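PDB 4UUO: cytosolic malate dehydrogenase from Trichomonas vaginalis, which probably catalyses the NAD-dependent interconversion of malate and oxaloacetate. Local coordinates for residues Lys123-Gly128 with Asn149-Thr154. Sequence-based numbering, arbitrary orientation.
Sequences KVLVVG and NWCAMT
Trp-150 sets its CG anti to its own carbonyl carbon (chi1 -54°), a turn that brings the six-membered ring alongside Val-124. Both methyls of Val-124 lie on one side of the ring: CG1 packs against the CE3-CZ3 edge, and CG2 reaches over the face in a CH-pi contact, 4.2 Å from the centroid of the six-membered ring. On the other face of the sheet Leu-125 holds CG opposite its backbone N (chi1 178°), and chi2 of 63° turns CD1 toward the second strand, 3.8 Å from SG of Cys-151 and 3.7 Å from CB of Met-153. Farther on, Met-153 is extended until chi3 bends it, and CE then comes to rest near CG1 and CG2 of Val-127.

These side chains flank two parallel strands, 123-126 and 150-152, paired in the alternating manner of such sheets. Val-124 N gives a straight bond of 2.6 Å to Asn-149 O, and Val-126 N reaches Cys-151 O at 2.8 Å, in the carbonyl plane. In return, Met-153 N donates to Val-126 O over 3.0 Å, whereas the bond from Cys-151 N to Val-124 O is weak and bent.

The pair illustrates the right-handed beta-alpha-beta crossover of a Rossmann-type domain: helix 131-139 joins the two strands and covers Trp-150 and Val-126, while helix 240-256 lies against Leu-125, Cys-151 and Met-153. Strand 150-152 closes one edge of the parallel sheet, and strand 123-126 runs directly into Val-127 and Gly-128, residues predicted to bind NAD. Backbone polarity is thus largely spent between the strands, and the side chains that meet on either face are mostly apolar.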
loop_
_atom_site.group_PDB
_atom_site.type_symbol
_atom_site.label_atom_id
_atom_site.label_comp_id
_atom_site.label_asym_id
_atom_site.label_seq_id
_atom_site.Cartn_x
_atom_site.Cartn_y
_atom_site.Cartn_z
ATOM N N LYS A 123 2.301 -1.153 22.790
ATOM C CA LYS A 123 3.432 -0.454 22.191
ATOM C C LYS A 123 2.953 0.696 21.307
ATOM O O LYS A 123 2.238 0.496 20.325
ATOM C CB LYS A 123 4.311 -1.430 21.402
ATOM C CG LYS A 123 5.322 -2.141 22.294
ATOM C CD LYS A 123 6.123 -3.218 21.581
ATOM C CE LYS A 123 7.117 -3.844 22.558
ATOM N NZ LYS A 123 7.959 -4.910 21.948
ATOM N N VAL A 124 3.354 1.906 21.676
ATOM C CA VAL A 124 2.877 3.112 21.019
ATOM C C VAL A 124 3.946 3.730 20.126
ATOM O O VAL A 124 5.004 4.142 20.613
ATOM C CB VAL A 124 2.428 4.166 22.050
ATOM C CG1 VAL A 124 1.671 5.278 21.360
ATOM C CG2 VAL A 124 1.578 3.524 23.148
ATOM N N LEU A 125 3.669 3.792 18.825
ATOM C CA LEU A 125 4.556 4.481 17.893
ATOM C C LEU A 125 3.923 5.778 17.402
ATOM O O LEU A 125 2.942 5.761 16.663
ATOM C CB LEU A 125 4.905 3.589 16.703
ATOM C CG LEU A 125 5.797 4.268 15.659
ATOM C CD1 LEU A 125 7.150 4.637 16.253
ATOM C CD2 LEU A 125 5.968 3.392 14.432
ATOM N N VAL A 126 4.497 6.903 17.819
ATOM C CA VAL A 126 3.997 8.219 17.433
ATOM C C VAL A 126 4.613 8.664 16.108
ATOM O O VAL A 126 5.835 8.710 15.958
ATOM C CB VAL A 126 4.291 9.274 18.523
ATOM C CG1 VAL A 126 3.838 10.658 18.070
ATOM C CG2 VAL A 126 3.614 8.886 19.826
ATOM N N VAL A 127 3.755 8.992 15.151
ATOM C CA VAL A 127 4.188 9.358 13.811
ATOM C C VAL A 127 3.897 10.835 13.528
ATOM O O VAL A 127 4.726 11.548 12.953
ATOM C CB VAL A 127 3.493 8.461 12.759
ATOM C CG1 VAL A 127 3.697 9.002 11.346
ATOM C CG2 VAL A 127 3.987 7.020 12.888
ATOM N N GLY A 128 2.719 11.284 13.946
ATOM C CA GLY A 128 2.309 12.662 13.760
ATOM C C GLY A 128 3.276 13.670 14.345
ATOM O O GLY A 128 3.768 13.503 15.456
ATOM N N ASN A 149 6.618 1.495 26.791
ATOM C CA ASN A 149 5.407 1.509 25.976
ATOM C C ASN A 149 5.519 2.479 24.811
ATOM O O ASN A 149 4.740 2.417 23.862
ATOM C CB ASN A 149 4.189 1.872 26.833
ATOM C CG ASN A 149 4.039 0.972 28.049
ATOM O OD1 ASN A 149 4.469 1.313 29.154
ATOM N ND2 ASN A 149 3.426 -0.188 27.849
ATOM N N TRP A 150 6.502 3.368 24.880
ATOM C CA TRP A 150 6.528 4.528 23.998
ATOM C C TRP A 150 7.685 4.537 23.009
ATOM O O TRP A 150 8.786 4.061 23.302
ATOM C CB TRP A 150 6.565 5.812 24.836
ATOM C CG TRP A 150 5.448 5.903 25.841
ATOM C CD1 TRP A 150 5.511 5.604 27.174
ATOM C CD2 TRP A 150 4.098 6.315 25.584
ATOM N NE1 TRP A 150 4.283 5.809 27.763
ATOM C CE2 TRP A 150 3.399 6.245 26.810
ATOM C CE3 TRP A 150 3.413 6.739 24.441
ATOM C CZ2 TRP A 150 2.049 6.585 26.921
ATOM C CZ3 TRP A 150 2.077 7.071 24.553
ATOM C CH2 TRP A 150 1.409 6.993 25.786
ATOM N N CYS A 151 7.408 5.087 21.830
ATOM C CA CYS A 151 8.410 5.300 20.796
ATOM C C CYS A 151 7.898 6.305 19.772
ATOM O O CYS A 151 6.728 6.273 19.395
ATOM C CB CYS A 151 8.774 3.984 20.104
ATOM S SG CYS A 151 9.935 4.177 18.734
ATOM N N ALA A 152 8.770 7.210 19.338
ATOM C CA ALA A 152 8.466 8.073 18.200
ATOM C C ALA A 152 9.239 7.550 16.994
ATOM O O ALA A 152 10.300 6.943 17.157
ATOM C CB ALA A 152 8.819 9.531 18.498
ATOM N N MET A 153 8.722 7.767 15.787
ATOM C CA MET A 153 9.340 7.159 14.606
ATOM C C MET A 153 10.473 7.984 13.991
ATOM O O MET A 153 10.290 9.154 13.642
ATOM C CB MET A 153 8.290 6.889 13.529
ATOM C CG MET A 153 8.849 6.131 12.336
ATOM S SD MET A 153 7.673 5.995 10.981
ATOM C CE MET A 153 7.411 7.731 10.596
ATOM N N THR A 154 11.640 7.353 13.864
ATOM C CA THR A 154 12.754 7.908 13.095
ATOM C C THR A 154 13.226 6.893 12.056
ATOM O O THR A 154 14.289 7.037 11.455
ATOM C CB THR A 154 13.943 8.293 13.990
ATOM O OG1 THR A 154 14.299 7.179 14.820
ATOM C CG2 THR A 154 13.597 9.496 14.858
#